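Local structure of mRNA interferase toxin YafQ (Escherichia coli, 4MMG) at residues M36-I40 with L81-E85. The protein cleaves ribosome-bound mRNA within lysine codons followed by G or A as the toxin of a type II toxin-antitoxin system, inhibiting translation elongation and inducing bacterial stasis. The protein carries 1 engineered substitution. Sequence-based numbering, arbitrary orientation.
Sequences MTLLI and LLRFE. With SO4 (sulfate ion), chain E.
In the hydrophobic core between helix 29-40 and the sheet of this RelE-family toxin, Met36, Leu39 and Ile40 close over Leu82 and Phe84 of strand 81-88. Helix and strand run nearly antiparallel, at 160°, with their local axes 10.0 Å apart. Met36 covers one face of the Phe84 ring: the thioether chain is extended as far as SD and then bends (chi3 68°), which lays the methyl over the middle of that face. Met36 CE sits 3.8 Å from the centroid of the Phe84 ring, a CH-pi contact almost straight down the ring normal, while the sulfur stands further off above the same face as a Met-aromatic contact. Nearer the backbone, Met36 CG touches Phe84 CE1 at 3.7 Å. Leu82 CD1 lies beyond the opposite face, displaced toward the rim, and Ile40 CG1 meets the ring edge at Phe84 CE2, 4.0 Å away. Leu82 in turn pushes CD2 against the helix backbone, 3.6 Å from Ile40 N, and its CD2 also packs on Leu39 CB at 3.8 Å. Tyr11 of the neighbouring strand 8-11 meets the Phe84 ring as well, and Leu73 and Tyr75 of strand 71-77 receive Leu39. On the strand's other side Arg83 NE forms a salt bridge with Glu85 OE1 (2.8 Å), Arg83 NH1 pairs with Glu10, and Arg83 NH2 donates to O2 of a sulfate probably from the crystallisation liquor. A helix laid on the apolar side of a central strand fits the RelE-like alpha/beta fold, whose N-terminal helices pack on a mainly antiparallel sheet.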
loop_
_atom_site.group_PDB
_atom_site.type_symbol
_atom_site.label_atom_id
_atom_site.label_comp_id
_atom_site.label_asym_id
_atom_site.label_seq_id
_atom_site.Cartn_x
_atom_site.Cartn_y
_atom_site.Cartn_z
ATOM N N MET A 36 -2.219 -1.215 -6.670
ATOM C CA MET A 36 -2.258 0.242 -6.715
ATOM C C MET A 36 -3.311 0.755 -7.692
ATOM O O MET A 36 -4.011 1.723 -7.397
ATOM C CB MET A 36 -0.891 0.813 -7.080
ATOM C CG MET A 36 0.185 0.571 -6.035
ATOM S SD MET A 36 1.792 1.189 -6.588
ATOM C CE MET A 36 1.496 2.928 -6.581
ATOM N N THR A 37 -3.428 0.103 -8.842
ATOM C CA THR A 37 -4.402 0.526 -9.847
ATOM C C THR A 37 -5.842 0.370 -9.339
ATOM O O THR A 37 -6.694 1.235 -9.580
ATOM C CB THR A 37 -4.174 -0.187 -11.180
ATOM O OG1 THR A 37 -2.865 0.147 -11.670
ATOM C CG2 THR A 37 -5.217 0.230 -12.198
ATOM N N LEU A 38 -6.119 -0.712 -8.618
ATOM C CA LEU A 38 -7.453 -0.889 -8.045
ATOM C C LEU A 38 -7.794 0.251 -7.092
ATOM O O LEU A 38 -8.890 0.805 -7.136
ATOM C CB LEU A 38 -7.549 -2.233 -7.319
ATOM C CG LEU A 38 -7.458 -3.487 -8.195
ATOM C CD1 LEU A 38 -7.501 -4.732 -7.313
ATOM C CD2 LEU A 38 -8.573 -3.533 -9.245
ATOM N N LEU A 39 -6.834 0.628 -6.254
ATOM C CA LEU A 39 -7.030 1.734 -5.324
ATOM C C LEU A 39 -7.206 3.072 -6.055
ATOM O O LEU A 39 -8.130 3.829 -5.760
ATOM C CB LEU A 39 -5.873 1.806 -4.325
ATOM C CG LEU A 39 -5.906 0.670 -3.306
ATOM C CD1 LEU A 39 -4.529 0.423 -2.729
ATOM C CD2 LEU A 39 -6.889 1.011 -2.195
ATOM N N ILE A 40 -6.320 3.345 -7.010
ATOM C CA ILE A 40 -6.377 4.593 -7.773
ATOM C C ILE A 40 -7.712 4.724 -8.503
ATOM O O ILE A 40 -8.303 5.808 -8.528
ATOM C CB ILE A 40 -5.210 4.667 -8.768
ATOM C CG1 ILE A 40 -3.909 4.960 -8.016
ATOM C CG2 ILE A 40 -5.461 5.725 -9.850
ATOM C CD1 ILE A 40 -2.657 4.683 -8.829
ATOM N N LEU A 81 -8.293 11.822 -0.040
ATOM C CA LEU A 81 -6.965 11.419 -0.483
ATOM C C LEU A 81 -6.760 9.919 -0.527
ATOM O O LEU A 81 -7.357 9.165 0.253
ATOM C CB LEU A 81 -5.876 12.088 0.370
ATOM C CG LEU A 81 -5.659 11.706 1.834
ATOM C CD1 LEU A 81 -4.804 10.448 1.986
ATOM C CD2 LEU A 81 -5.007 12.862 2.581
ATOM N N LEU A 82 -5.926 9.498 -1.472
ATOM C CA LEU A 82 -5.346 8.163 -1.444
ATOM C C LEU A 82 -3.852 8.383 -1.353
ATOM O O LEU A 82 -3.266 9.014 -2.229
ATOM C CB LEU A 82 -5.681 7.398 -2.719
ATOM C CG LEU A 82 -4.837 6.157 -3.039
ATOM C CD1 LEU A 82 -4.965 5.081 -1.963
ATOM C CD2 LEU A 82 -5.233 5.594 -4.402
ATOM N N ARG A 83 -3.232 7.884 -0.292
ATOM C CA ARG A 83 -1.801 8.091 -0.100
ATOM C C ARG A 83 -1.072 6.758 0.054
ATOM O O ARG A 83 -1.332 5.992 0.985
ATOM C CB ARG A 83 -1.542 8.981 1.118
ATOM C CG ARG A 83 -0.074 9.201 1.438
ATOM C CD ARG A 83 0.066 10.223 2.563
ATOM N NE ARG A 83 1.457 10.536 2.863
ATOM C CZ ARG A 83 2.129 11.552 2.322
ATOM N NH1 ARG A 83 1.537 12.358 1.447
ATOM N NH2 ARG A 83 3.398 11.761 2.657
ATOM N N PHE A 84 -0.174 6.477 -0.883
ATOM C CA PHE A 84 0.693 5.310 -0.779
ATOM C C PHE A 84 1.837 5.635 0.172
ATOM O O PHE A 84 2.639 6.533 -0.091
ATOM C CB PHE A 84 1.184 4.910 -2.168
ATOM C CG PHE A 84 0.073 4.478 -3.078
ATOM C CD1 PHE A 84 -0.530 3.244 -2.911
ATOM C CD2 PHE A 84 -0.389 5.317 -4.076
ATOM C CE1 PHE A 84 -1.564 2.841 -3.735
ATOM C CE2 PHE A 84 -1.425 4.931 -4.907
ATOM C CZ PHE A 84 -2.013 3.682 -4.739
ATOM N N GLU A 85 1.910 4.914 1.288
ATOM C CA GLU A 85 2.785 5.307 2.393
ATOM C C GLU A 85 4.086 4.520 2.509
ATOM O O GLU A 85 5.164 5.115 2.582
ATOM C CB GLU A 85 2.013 5.269 3.713
ATOM C CG GLU A 85 2.755 5.876 4.877
ATOM C CD GLU A 85 2.944 7.380 4.748
ATOM O OE1 GLU A 85 2.221 8.031 3.965
ATOM O OE2 GLU A 85 3.835 7.921 5.451
HETATM S S SO4 E . 5.215 11.285 5.692
HETATM O O1 SO4 E . 5.757 10.481 6.785
HETATM O O2 SO4 E . 4.109 10.571 5.050
HETATM O O3 SO4 E . 6.282 11.548 4.728
HETATM O O4 SO4 E . 4.716 12.550 6.223
#